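Local atomic coordinates of SusD superfamily protein (Bacteroides vulgatus ATCC 8482, PDB entry 3JQ0), a protein that probably binds glycans or related nutrients at the outer membrane as a member of the SusD family, its exact ligand being unknown. Residues A[27-31]-A[257-261]; A[221-225]-A[364-368]; A[233-239]-A[356-360]; A[288-293]-A[351-355]; A[317-321]-A[442-446]. One frame throughout, in Å; residues are numbered along the deposited sequence.

The five contacts form a connected group in this SusD-family fold. Interactions 1, 3 and 5 meet where the ring of Phe359 packs against Trp257 and against the carbonyl of Phe444, their centres lying about 14 to 15 Å apart. Interaction 4 joins interaction 1 through Phe355 and Tyr261, and interaction 5 through a salt bridge, Asp289 OD2 to Lys321 NZ, 2.7 Å. Interaction 2 lies furthest from interaction 4, about 30 Å between centres; it follows interaction 3 in the chain, strand 359-363 running into helix 364-377, and touches interaction 5 through Phe442. Tris, probably from the crystallisation liquor, hydrogen-bonds to Asp221 OD2, and a bound Tris lies near Lys239.

Interaction 1: residues A[27-31]-A[257-261]; sequences SYNFF and WGGYY
Helix 27-34 meets the irregular loop 257-261 where the CA atoms of Tyr28 and Trp257 come within 4.8 Å. The junction is an aromatic cluster of Tyr28, Phe31, Trp257 and Tyr260, which fastens the helix to the loop that leads into helix 262-265. Trp257 lies along the helix surface: CD1 rests near Ser27, the middle of the indole passes the CA of Tyr28, and the six-membered ring reaches Phe31. The Phe31 ring and the six-membered ring of Trp257 form an offset stack, centroids 4.3 Å apart and planes at 27°. Trp257 CH2 sits over the centre of the phenylalanine ring, only 3.3 Å from Phe31 CG, so the packing is tight. Tyr261 CB, from the same loop, lies against the opposite face of the indole, toward its rim, while Phe359 meets the indole edge-to-face. Tyr28 has CG anti to its backbone nitrogen (chi1 178°), which carries the ring out beside Trp257 and against Tyr260 CB. Against the indole it is oblique, with planes at 36°; with Tyr260 the rings are nearly parallel but slid apart, and the real contact is a CH-pi one from the methylene, Tyr260 CB standing 3.4 Å from the Tyr28 ring centroid. At the Ser27 end one water completes the junction, donating to Ser27 OG at 2.8 Å, also bonded to Arg24 O, and accepting from Trp257 N at 2.9 Å.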
# COMPACT_ATOMS: atom_id res chain seq x y z
N SER A 27 -5.27 -2.08 8.38
CA SER A 27 -4.82 -2.50 7.03
C SER A 27 -5.68 -1.91 5.95
O SER A 27 -5.18 -1.36 4.96
CB SER A 27 -4.99 -4.06 6.92
OG SER A 27 -4.15 -4.81 7.67
N TYR A 28 -6.99 -2.10 6.10
CA TYR A 28 -7.93 -1.61 5.12
C TYR A 28 -7.82 -0.08 4.97
O TYR A 28 -7.76 0.45 3.86
CB TYR A 28 -9.35 -2.06 5.50
CG TYR A 28 -10.41 -1.56 4.56
CD1 TYR A 28 -10.32 -1.71 3.21
CD2 TYR A 28 -11.56 -0.96 5.07
CE1 TYR A 28 -11.33 -1.28 2.36
CE2 TYR A 28 -12.56 -0.53 4.27
CZ TYR A 28 -12.45 -0.67 2.88
OH TYR A 28 -13.47 -0.24 2.06
N ASN A 29 -7.81 0.63 6.11
CA ASN A 29 -7.63 2.08 6.03
C ASN A 29 -6.33 2.48 5.36
O ASN A 29 -6.32 3.47 4.62
CB ASN A 29 -7.72 2.71 7.40
CG ASN A 29 -9.12 2.85 7.92
OD1 ASN A 29 -10.09 2.65 7.21
ND2 ASN A 29 -9.23 3.25 9.20
N PHE A 30 -5.24 1.75 5.55
CA PHE A 30 -3.99 2.10 4.86
C PHE A 30 -4.18 1.97 3.36
O PHE A 30 -3.66 2.79 2.60
CB PHE A 30 -2.81 1.22 5.34
CG PHE A 30 -2.52 1.32 6.81
CD1 PHE A 30 -2.72 2.51 7.55
CD2 PHE A 30 -2.02 0.22 7.50
CE1 PHE A 30 -2.45 2.56 8.91
CE2 PHE A 30 -1.75 0.28 8.87
CZ PHE A 30 -2.00 1.44 9.57
N PHE A 31 -4.87 0.92 2.90
CA PHE A 31 -5.23 0.80 1.50
C PHE A 31 -6.03 2.01 1.02
O PHE A 31 -5.71 2.61 -0.00
CB PHE A 31 -5.97 -0.50 1.24
CG PHE A 31 -6.67 -0.56 -0.08
CD1 PHE A 31 -5.97 -0.71 -1.28
CD2 PHE A 31 -8.05 -0.41 -0.12
CE1 PHE A 31 -6.69 -0.75 -2.48
CE2 PHE A 31 -8.75 -0.44 -1.31
CZ PHE A 31 -8.06 -0.60 -2.49
N TRP A 257 -7.72 -7.57 5.71
CA TRP A 257 -8.47 -6.34 5.76
C TRP A 257 -9.74 -6.44 6.64
O TRP A 257 -10.68 -5.69 6.45
CB TRP A 257 -8.83 -5.80 4.37
CG TRP A 257 -7.67 -5.39 3.51
CD1 TRP A 257 -6.33 -5.49 3.75
CD2 TRP A 257 -7.80 -4.80 2.21
NE1 TRP A 257 -5.64 -5.03 2.66
CE2 TRP A 257 -6.52 -4.60 1.71
CE3 TRP A 257 -8.90 -4.46 1.43
CZ2 TRP A 257 -6.29 -4.11 0.43
CZ3 TRP A 257 -8.69 -3.94 0.19
CH2 TRP A 257 -7.39 -3.79 -0.31
N GLY A 258 -9.76 -7.41 7.58
CA GLY A 258 -10.93 -7.59 8.41
C GLY A 258 -12.19 -7.91 7.66
O GLY A 258 -13.28 -7.65 8.14
N GLY A 259 -12.05 -8.52 6.49
CA GLY A 259 -13.16 -8.86 5.62
C GLY A 259 -13.42 -7.87 4.50
O GLY A 259 -14.22 -8.20 3.62
N TYR A 260 -12.80 -6.69 4.55
CA TYR A 260 -13.08 -5.64 3.59
C TYR A 260 -12.43 -5.85 2.23
O TYR A 260 -12.74 -5.13 1.30
CB TYR A 260 -12.75 -4.25 4.18
CG TYR A 260 -13.69 -3.88 5.33
CD1 TYR A 260 -15.00 -3.48 5.08
CD2 TYR A 260 -13.29 -3.99 6.64
CE1 TYR A 260 -15.89 -3.17 6.14
CE2 TYR A 260 -14.17 -3.68 7.70
CZ TYR A 260 -15.47 -3.30 7.44
OH TYR A 260 -16.34 -3.01 8.45
N TYR A 261 -11.50 -6.80 2.11
CA TYR A 261 -10.98 -7.19 0.77
C TYR A 261 -12.08 -7.96 0.04
O TYR A 261 -12.58 -7.56 -1.01
CB TYR A 261 -9.67 -7.95 0.90
CG TYR A 261 -9.08 -8.36 -0.41
CD1 TYR A 261 -8.38 -7.43 -1.18
CD2 TYR A 261 -9.23 -9.62 -0.91
CE1 TYR A 261 -7.80 -7.74 -2.38
CE2 TYR A 261 -8.66 -9.95 -2.16
CZ TYR A 261 -7.92 -8.98 -2.87
OH TYR A 261 -7.30 -9.28 -4.07
O HOH W 1 -5.10 -7.40 6.96

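Interaction 2: residues A[221-225]-A[364-368]; sequences DVGLV and YADCL
The extended, irregular segment 221-225 runs past the first turn of helix 364-377, with Gly223 and Tyr364 closest at 5.8 Å between CA atoms. At Gly223 the backbone is almost fully stretched and lies across the tyrosine ring. Gly223 CA stands over one face, 3.9 Å from the Tyr364 ring centroid and 27° off the normal, a CH-pi contact displaced toward the rim. Tyr364 reaches this place because its CG is anti to the backbone nitrogen (chi1 -169°), directing the ring from the helix onto the passing chain. Val222 and Leu224 approach two sides of the ring. The CG2 branch of Val222 meets Tyr364 CD1 at 3.5 Å, and Leu224 brings CG to the ring edge, in its plane, with CD2 3.8 Å from Tyr364 CD2. Leu224 CD2 also reaches Ala365 CB, at 4.0 Å. Leu224 CD1 instead reaches Leu368 CD1, one turn further along, tip to tip at 4.1 Å. Replacing Tyr364 by alanine would probably leave the glycine backbone and the Val222 methyl without their apolar surface and open a gap between loop and helix. Glu242 adds a polar tie, its carboxylate accepting from both Val225 N and Ala365 N. The whole is a loop-on-helix packing within the largely helical SusD fold, in which the connection between helices 204-217 and 229-233 is laid against the amino-terminal turn of helix 364-377.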
# COMPACT_ATOMS: atom_id res chain seq x y z
N ASP A 221 18.02 -9.26 5.49
CA ASP A 221 17.94 -10.43 4.62
C ASP A 221 16.71 -10.32 3.73
O ASP A 221 15.67 -10.92 3.99
CB ASP A 221 17.88 -11.67 5.50
CG ASP A 221 17.81 -12.94 4.73
OD1 ASP A 221 18.24 -12.97 3.56
OD2 ASP A 221 17.27 -13.92 5.32
N VAL A 222 16.86 -9.53 2.68
CA VAL A 222 15.77 -9.17 1.78
C VAL A 222 16.25 -9.29 0.33
O VAL A 222 17.42 -9.07 0.02
CB VAL A 222 15.20 -7.76 2.05
CG1 VAL A 222 14.46 -7.79 3.43
CG2 VAL A 222 16.24 -6.70 1.96
N GLY A 223 15.31 -9.61 -0.55
CA GLY A 223 15.59 -9.63 -1.96
C GLY A 223 14.30 -9.93 -2.69
O GLY A 223 13.26 -10.23 -2.08
N LEU A 224 14.36 -9.86 -4.01
CA LEU A 224 13.16 -10.14 -4.80
C LEU A 224 12.86 -11.65 -4.85
O LEU A 224 13.77 -12.47 -5.00
CB LEU A 224 13.32 -9.66 -6.24
CG LEU A 224 13.49 -8.17 -6.48
CD1 LEU A 224 13.69 -7.85 -7.96
CD2 LEU A 224 12.29 -7.39 -5.91
N VAL A 225 11.60 -11.99 -4.72
CA VAL A 225 11.12 -13.34 -5.05
C VAL A 225 11.10 -13.43 -6.58
O VAL A 225 10.34 -12.73 -7.26
CB VAL A 225 9.72 -13.58 -4.47
CG1 VAL A 225 9.09 -14.85 -5.07
CG2 VAL A 225 9.73 -13.70 -2.96
N TYR A 364 10.54 -5.69 -0.93
CA TYR A 364 11.81 -5.31 -1.50
C TYR A 364 11.66 -4.56 -2.85
O TYR A 364 12.43 -3.64 -3.12
CB TYR A 364 12.75 -6.49 -1.62
CG TYR A 364 14.16 -6.08 -1.96
CD1 TYR A 364 14.92 -5.37 -1.05
CD2 TYR A 364 14.76 -6.39 -3.16
CE1 TYR A 364 16.22 -4.99 -1.35
CE2 TYR A 364 16.06 -6.03 -3.46
CZ TYR A 364 16.79 -5.33 -2.55
OH TYR A 364 18.07 -4.92 -2.80
N ALA A 365 10.66 -4.89 -3.69
CA ALA A 365 10.49 -4.12 -4.92
C ALA A 365 10.22 -2.65 -4.60
O ALA A 365 10.54 -1.77 -5.40
CB ALA A 365 9.39 -4.68 -5.80
N ASP A 366 9.54 -2.39 -3.48
CA ASP A 366 9.24 -1.01 -3.03
C ASP A 366 10.55 -0.31 -2.68
O ASP A 366 10.77 0.82 -3.11
CB ASP A 366 8.25 -1.11 -1.84
CG ASP A 366 7.58 0.17 -1.43
OD1 ASP A 366 7.74 1.21 -2.11
OD2 ASP A 366 6.85 0.10 -0.42
N CYS A 367 11.42 -0.98 -1.93
CA CYS A 367 12.76 -0.44 -1.66
C CYS A 367 13.42 -0.03 -2.98
O CYS A 367 13.92 1.06 -3.12
CB CYS A 367 13.57 -1.50 -0.91
SG CYS A 367 15.31 -1.07 -0.69
N LEU A 368 13.48 -0.94 -3.93
CA LEU A 368 14.19 -0.65 -5.18
C LEU A 368 13.58 0.53 -5.93
O LEU A 368 14.32 1.37 -6.44
CB LEU A 368 14.22 -1.91 -6.09
CG LEU A 368 15.05 -3.08 -5.57
CD1 LEU A 368 15.00 -4.21 -6.64
CD2 LEU A 368 16.49 -2.67 -5.22

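Interaction 3: residues A[233-239]-A[356-360]; sequences FSFENKK and LDDFP
This contact joins the loop preceding strand 243-247 to the segment entering strand 359-363, the two strands that pair as an antiparallel ribbon in this SusD-family protein. Its polar centre is Lys238, whose side chain is extended beyond CG and passes its methylenes obliquely across the carboxylate of Asp358. The ammonium makes two bonds: a salt bridge from Lys238 NZ to Asp358 OD1 at 2.9 Å, arriving 56° out of the carboxylate plane, and a hydrogen bond to Leu356 O at 2.8 Å, nearly in line with the carbonyl (C=O...N 160°). Asp358 OD1 also accepts from Asn249 N, while a water bridges the other oxygen, Asp358 OD2, to Lys239 N. Phe235 presents its ring edge to the Leu356 carbonyl, with CD1 3.5 Å from Leu356 O, and packs CE1 against Leu356 CB at 3.7 Å. At the other end of the contact, Phe233 CD1 touches Pro360 CG at 4.2 Å, at the ring edge. With an alanine in place of Lys238, the buried Asp358 carboxylate would probably lose its charged mate and the Leu356 carbonyl this donor. Asp357 turns OD1 toward the Phe233-Phe235 backbone without a hydrogen bond there, while OD2 accepts from Gly344 N. With one ammonium shared between a carboxylate and a main-chain oxygen, Lys238 probably helps to hold the backbone at Leu356 and is likely to offset the Asp358 charge.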
# COMPACT_ATOMS: atom_id res chain seq x y z
N PHE A 233 2.92 -13.26 -3.12
CA PHE A 233 1.69 -13.05 -2.37
C PHE A 233 1.01 -14.29 -1.87
O PHE A 233 -0.00 -14.22 -1.14
CB PHE A 233 0.68 -12.26 -3.24
CG PHE A 233 1.26 -11.02 -3.86
CD1 PHE A 233 1.51 -9.89 -3.06
CD2 PHE A 233 1.62 -10.99 -5.19
CE1 PHE A 233 2.08 -8.77 -3.61
CE2 PHE A 233 2.25 -9.87 -5.72
CZ PHE A 233 2.46 -8.76 -4.91
N SER A 234 1.49 -15.46 -2.28
CA SER A 234 0.75 -16.67 -2.02
C SER A 234 0.66 -17.01 -0.54
O SER A 234 1.57 -16.81 0.27
CB SER A 234 1.34 -17.84 -2.75
OG SER A 234 2.59 -18.14 -2.15
N PHE A 235 -0.47 -17.61 -0.19
CA PHE A 235 -0.75 -18.04 1.16
C PHE A 235 0.29 -19.03 1.65
O PHE A 235 0.58 -19.07 2.84
CB PHE A 235 -2.16 -18.64 1.20
CG PHE A 235 -2.60 -19.13 2.54
CD1 PHE A 235 -3.11 -18.26 3.50
CD2 PHE A 235 -2.47 -20.45 2.88
CE1 PHE A 235 -3.48 -18.73 4.74
CE2 PHE A 235 -2.86 -20.94 4.15
CZ PHE A 235 -3.37 -20.06 5.05
N GLU A 236 0.83 -19.85 0.74
CA GLU A 236 1.81 -20.85 1.10
C GLU A 236 3.23 -20.38 1.12
O GLU A 236 4.12 -21.16 1.43
CB GLU A 236 1.70 -22.04 0.15
CG GLU A 236 0.32 -22.72 0.26
CD GLU A 236 -0.10 -23.32 1.64
OE1 GLU A 236 0.76 -23.55 2.53
OE2 GLU A 236 -1.34 -23.60 1.84
N ASN A 237 3.52 -19.12 0.79
CA ASN A 237 4.87 -18.60 0.77
C ASN A 237 5.04 -17.37 1.63
O ASN A 237 5.87 -16.52 1.36
CB ASN A 237 5.33 -18.35 -0.66
CG ASN A 237 6.82 -18.12 -0.77
OD1 ASN A 237 7.61 -18.76 -0.06
ND2 ASN A 237 7.22 -17.23 -1.68
N LYS A 238 4.25 -17.26 2.69
CA LYS A 238 4.33 -16.12 3.58
C LYS A 238 5.70 -15.88 4.17
O LYS A 238 6.48 -16.77 4.39
CB LYS A 238 3.33 -16.27 4.73
CG LYS A 238 1.90 -16.21 4.24
CD LYS A 238 0.91 -16.38 5.41
CE LYS A 238 -0.51 -16.21 4.96
NZ LYS A 238 -1.41 -15.80 6.06
N LYS A 239 5.98 -14.61 4.44
CA LYS A 239 7.23 -14.20 5.12
C LYS A 239 8.46 -14.61 4.32
O LYS A 239 9.52 -14.89 4.87
CB LYS A 239 7.27 -14.70 6.55
CG LYS A 239 6.18 -14.05 7.41
CD LYS A 239 6.22 -14.29 8.86
CE LYS A 239 6.18 -15.72 9.13
NZ LYS A 239 6.08 -15.96 10.64
N LEU A 356 -7.19 -15.07 3.38
CA LEU A 356 -6.32 -15.16 4.55
C LEU A 356 -4.87 -14.87 4.23
O LEU A 356 -3.99 -15.19 5.02
CB LEU A 356 -6.48 -16.53 5.18
CG LEU A 356 -7.89 -16.87 5.67
CD1 LEU A 356 -7.92 -18.35 6.21
CD2 LEU A 356 -8.38 -15.92 6.73
N ASP A 357 -4.62 -14.23 3.08
CA ASP A 357 -3.26 -13.83 2.75
C ASP A 357 -2.75 -12.79 3.73
O ASP A 357 -3.52 -12.00 4.28
CB ASP A 357 -3.20 -13.17 1.36
CG ASP A 357 -3.47 -14.15 0.27
OD1 ASP A 357 -2.70 -15.12 0.13
OD2 ASP A 357 -4.44 -13.89 -0.49
N ASP A 358 -1.43 -12.78 3.92
CA ASP A 358 -0.81 -11.64 4.56
C ASP A 358 -0.92 -10.41 3.66
O ASP A 358 -1.02 -10.55 2.44
CB ASP A 358 0.69 -11.91 4.83
CG ASP A 358 0.94 -12.90 5.96
OD1 ASP A 358 -0.03 -13.33 6.64
OD2 ASP A 358 2.14 -13.21 6.13
N PHE A 359 -0.94 -9.22 4.24
CA PHE A 359 -1.01 -7.98 3.47
C PHE A 359 0.31 -7.25 3.55
O PHE A 359 0.69 -6.74 4.61
CB PHE A 359 -2.11 -7.07 3.96
CG PHE A 359 -2.25 -5.82 3.16
CD1 PHE A 359 -2.48 -5.91 1.79
CD2 PHE A 359 -2.10 -4.58 3.70
CE1 PHE A 359 -2.63 -4.79 1.02
CE2 PHE A 359 -2.26 -3.44 2.91
CZ PHE A 359 -2.51 -3.56 1.56
N PRO A 360 1.10 -7.23 2.46
CA PRO A 360 2.42 -6.57 2.53
C PRO A 360 2.27 -5.07 2.75
O PRO A 360 1.41 -4.44 2.14
CB PRO A 360 3.03 -6.85 1.15
CG PRO A 360 2.25 -8.01 0.58
CD PRO A 360 0.85 -7.83 1.14
O HOH W 2 0.47 -11.69 0.37
O HOH W 3 3.96 -12.50 4.17

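Interaction 4: residues A[288-293]-A[351-355]; sequences PDAQLN and STRSF
Hydrogen bonds dominate, and Arg353 donates all those that run directly between the segments. Arg353 N bonds to Gln291 O at 2.8 Å, where the CA atoms of Gln291 and Thr352 are 4.6 Å apart. The side chain, bent at chi2 (72°) and chi3 (61°), folds back so that Arg353 NE reaches Gln291 OE1 at 2.9 Å; Arg353 NH2 adds weak bonds to that oxygen and to Pro288 O. The amide and guanidinium planes stand 88° apart. Arg353 NH1 is taken by Gln343 O, outside the contact.

Two waters extend this network. One accepts from Arg353 NH2 and donates to Asp289 OD1, at 2.8 Å each, an oxygen also hydrogen-bonded to Tyr340 OH; the other donates to both Asn293 O and Arg353 O.

Apolar contacts flank the polar group. Leu292 CD2 lies over one guanidinium face, 3.8 Å from Arg353 NH1, and also touches Phe355 CZ at 4.1 Å. Asn293 CB packs on Thr352 CG2 at 3.7 Å.

The result is loop-on-loop packing in the SusD fold, in which the guanidinium joins a 3-10 turn, residues 288-291, to the chain leading into strand 359-363.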
# COMPACT_ATOMS: atom_id res chain seq x y z
N PRO A 288 -11.13 -23.29 -10.32
CA PRO A 288 -10.92 -22.60 -9.05
C PRO A 288 -11.60 -21.27 -8.97
O PRO A 288 -11.93 -20.85 -7.85
CB PRO A 288 -9.40 -22.43 -9.03
CG PRO A 288 -8.89 -23.60 -9.83
CD PRO A 288 -9.88 -23.72 -10.93
N ASP A 289 -11.84 -20.60 -10.10
CA ASP A 289 -12.45 -19.29 -10.06
C ASP A 289 -13.91 -19.31 -9.60
O ASP A 289 -14.41 -18.31 -9.12
CB ASP A 289 -12.33 -18.62 -11.42
CG ASP A 289 -10.91 -18.24 -11.75
OD1 ASP A 289 -10.24 -17.64 -10.89
OD2 ASP A 289 -10.47 -18.52 -12.87
N ALA A 290 -14.54 -20.47 -9.67
CA ALA A 290 -15.88 -20.64 -9.13
C ALA A 290 -15.93 -20.55 -7.61
O ALA A 290 -17.01 -20.45 -7.05
CB ALA A 290 -16.50 -21.97 -9.57
N GLN A 291 -14.77 -20.60 -6.95
CA GLN A 291 -14.70 -20.51 -5.47
C GLN A 291 -14.79 -19.07 -4.98
O GLN A 291 -14.98 -18.85 -3.78
CB GLN A 291 -13.39 -21.10 -4.97
CG GLN A 291 -13.24 -22.55 -5.32
CD GLN A 291 -11.81 -23.06 -5.19
OE1 GLN A 291 -10.86 -22.30 -5.03
NE2 GLN A 291 -11.66 -24.37 -5.25
N LEU A 292 -14.62 -18.08 -5.85
CA LEU A 292 -14.55 -16.68 -5.39
C LEU A 292 -15.93 -16.23 -4.97
O LEU A 292 -16.87 -16.41 -5.71
CB LEU A 292 -14.02 -15.77 -6.50
CG LEU A 292 -12.63 -16.09 -7.02
CD1 LEU A 292 -12.31 -15.15 -8.24
CD2 LEU A 292 -11.52 -16.02 -5.97
N ASN A 293 -16.03 -15.54 -3.83
CA ASN A 293 -17.30 -14.98 -3.39
C ASN A 293 -17.10 -13.79 -2.51
O ASN A 293 -16.55 -13.89 -1.44
CB ASN A 293 -18.13 -15.98 -2.61
CG ASN A 293 -19.54 -15.51 -2.39
OD1 ASN A 293 -20.17 -14.96 -3.32
ND2 ASN A 293 -20.05 -15.72 -1.19
N SER A 351 -16.75 -24.08 0.63
CA SER A 351 -17.24 -23.88 -0.71
C SER A 351 -16.81 -22.56 -1.31
O SER A 351 -17.03 -22.36 -2.52
CB SER A 351 -18.76 -23.96 -0.79
OG SER A 351 -19.40 -22.95 -0.07
N THR A 352 -16.26 -21.63 -0.51
CA THR A 352 -15.78 -20.37 -1.03
C THR A 352 -14.35 -20.13 -0.57
O THR A 352 -13.94 -20.60 0.50
CB THR A 352 -16.67 -19.22 -0.66
OG1 THR A 352 -16.60 -18.99 0.75
CG2 THR A 352 -18.13 -19.40 -1.16
N ARG A 353 -13.62 -19.32 -1.34
CA ARG A 353 -12.25 -18.97 -1.01
C ARG A 353 -12.19 -18.17 0.30
O ARG A 353 -13.06 -17.37 0.56
CB ARG A 353 -11.68 -18.14 -2.16
CG ARG A 353 -10.17 -18.06 -2.19
CD ARG A 353 -9.49 -19.35 -2.63
NE ARG A 353 -9.85 -19.79 -3.96
CZ ARG A 353 -9.37 -19.27 -5.10
NH1 ARG A 353 -8.53 -18.23 -5.08
NH2 ARG A 353 -9.78 -19.73 -6.26
N SER A 354 -11.14 -18.43 1.06
CA SER A 354 -10.88 -17.71 2.29
C SER A 354 -9.72 -16.73 2.07
O SER A 354 -8.60 -17.15 1.75
CB SER A 354 -10.55 -18.69 3.41
OG SER A 354 -11.68 -19.53 3.70
N PHE A 355 -9.99 -15.45 2.26
CA PHE A 355 -9.00 -14.39 2.00
C PHE A 355 -8.15 -14.15 3.23
O PHE A 355 -8.34 -13.18 3.99
CB PHE A 355 -9.72 -13.15 1.46
CG PHE A 355 -10.29 -13.41 0.10
CD1 PHE A 355 -9.48 -13.41 -1.02
CD2 PHE A 355 -11.61 -13.75 -0.08
CE1 PHE A 355 -9.94 -13.68 -2.28
CE2 PHE A 355 -12.13 -14.01 -1.38
CZ PHE A 355 -11.27 -13.99 -2.46
O HOH W 4 -8.98 -18.23 -8.50
O HOH W 5 -14.85 -16.16 -1.18

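Interaction 5: residues A[317-321]-A[442-446]; sequences TTSLK and FMFEG
Two torsions set up the meeting of Leu320 with Met443 and Phe444: CG of Leu320 lies anti to its carbonyl carbon (chi1 -61°), and the selenomethionine chain of Met443 bends at chi3 (77°), turning its methyl toward the leucine. The partners belong to different elements of the SusD fold. Residues 317-321 pass from the end of helix 315-319 into strand 320-326, which pairs antiparallel with strand 332-339, whereas 442-446 is the connection after helix 430-441 and contains a type II beta turn from Phe442 to Glu445. That turn is closed by Glu445 N bonding to Phe442 O, and it places Met443 and Phe444, its two middle residues, against the helix-to-strand junction. Leu320 CD2 serves both: it comes within 4.1 Å of Met443 CE and 3.8 Å of Phe444 CZ, meeting the phenylalanine at the ring edge, in plane. Met443 SE lies 4.0 Å from Ser319 CB and 4.1 Å from Leu320 CD1, touching both. The edge of Phe444 also faces a main-chain oxygen, with CE2 3.3 Å from Ser319 O, and Met443 CB lies against one face of the ring, toward its rim. Outside the contact, Glu35 accepts from both Phe444 N and Gly446 N. Ser319 OG bonds to Arg315 O within its helix and also accepts from a water at 2.8 Å, which in turn accepts from Met443 N at 3.2 Å.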
# COMPACT_ATOMS: atom_id res chain seq x y z
N THR A 317 -1.86 -10.67 -15.50
CA THR A 317 -2.89 -11.67 -15.24
C THR A 317 -2.78 -12.25 -13.83
O THR A 317 -3.68 -12.98 -13.41
CB THR A 317 -2.83 -12.75 -16.28
OG1 THR A 317 -1.53 -13.31 -16.31
CG2 THR A 317 -3.19 -12.20 -17.66
N THR A 318 -1.74 -11.89 -13.09
CA THR A 318 -1.70 -12.19 -11.65
C THR A 318 -2.53 -11.13 -10.90
O THR A 318 -3.25 -11.46 -9.95
CB THR A 318 -0.25 -12.29 -11.15
OG1 THR A 318 0.36 -13.43 -11.73
CG2 THR A 318 -0.18 -12.36 -9.65
N SER A 319 -2.43 -9.87 -11.30
CA SER A 319 -3.14 -8.79 -10.62
C SER A 319 -4.61 -8.71 -10.94
O SER A 319 -5.42 -8.35 -10.08
CB SER A 319 -2.50 -7.44 -10.97
OG SER A 319 -1.14 -7.36 -10.52
N LEU A 320 -4.96 -9.03 -12.20
CA LEU A 320 -6.32 -8.89 -12.73
C LEU A 320 -6.69 -10.11 -13.50
O LEU A 320 -5.85 -10.69 -14.19
CB LEU A 320 -6.40 -7.69 -13.67
CG LEU A 320 -6.09 -6.33 -13.10
CD1 LEU A 320 -6.00 -5.25 -14.19
CD2 LEU A 320 -7.06 -5.95 -12.00
N LYS A 321 -7.98 -10.43 -13.50
CA LYS A 321 -8.52 -11.42 -14.45
C LYS A 321 -9.63 -10.78 -15.25
O LYS A 321 -10.53 -10.14 -14.69
CB LYS A 321 -9.00 -12.71 -13.79
CG LYS A 321 -9.49 -13.74 -14.83
CD LYS A 321 -9.63 -15.16 -14.27
CE LYS A 321 -9.80 -16.24 -15.35
NZ LYS A 321 -9.10 -17.50 -14.97
N PHE A 442 2.15 -2.50 -7.76
CA PHE A 442 1.53 -2.34 -6.45
C PHE A 442 0.02 -2.22 -6.46
O PHE A 442 -0.56 -1.74 -5.49
CB PHE A 442 2.15 -1.14 -5.69
CG PHE A 442 3.60 -1.37 -5.33
CD1 PHE A 442 3.95 -2.34 -4.40
CD2 PHE A 442 4.61 -0.63 -5.92
CE1 PHE A 442 5.29 -2.57 -4.06
CE2 PHE A 442 5.92 -0.85 -5.59
CZ PHE A 442 6.27 -1.86 -4.73
N MSE A 443 -0.67 -2.73 -7.49
CA MSE A 443 -2.12 -2.71 -7.43
C MSE A 443 -2.63 -3.36 -6.18
O MSE A 443 -2.14 -4.45 -5.79
CB MSE A 443 -2.75 -3.41 -8.66
CG MSE A 443 -2.41 -2.82 -9.98
SE MSE A 443 -3.48 -3.54 -11.41
CE MSE A 443 -5.09 -2.50 -11.01
N PHE A 444 -3.63 -2.76 -5.53
CA PHE A 444 -4.25 -3.30 -4.31
C PHE A 444 -3.34 -3.27 -3.07
O PHE A 444 -3.70 -3.81 -2.06
CB PHE A 444 -4.86 -4.71 -4.52
CG PHE A 444 -5.56 -4.85 -5.84
CD1 PHE A 444 -6.67 -4.08 -6.15
CD2 PHE A 444 -5.07 -5.68 -6.83
CE1 PHE A 444 -7.27 -4.10 -7.36
CE2 PHE A 444 -5.69 -5.73 -8.08
CZ PHE A 444 -6.79 -4.93 -8.34
N GLU A 445 -2.20 -2.57 -3.15
CA GLU A 445 -1.27 -2.47 -2.06
C GLU A 445 -1.18 -1.07 -1.47
O GLU A 445 -0.39 -0.84 -0.57
CB GLU A 445 0.11 -3.01 -2.43
CG GLU A 445 0.13 -4.53 -2.65
CD GLU A 445 1.48 -5.00 -3.11
OE1 GLU A 445 2.36 -5.12 -2.20
OE2 GLU A 445 1.66 -5.32 -4.31
N GLY A 446 -2.01 -0.15 -1.93
CA GLY A 446 -2.10 1.12 -1.20
C GLY A 446 -1.03 2.18 -1.51
O GLY A 446 -0.67 2.95 -0.64
O HOH W 6 0.21 -5.19 -9.30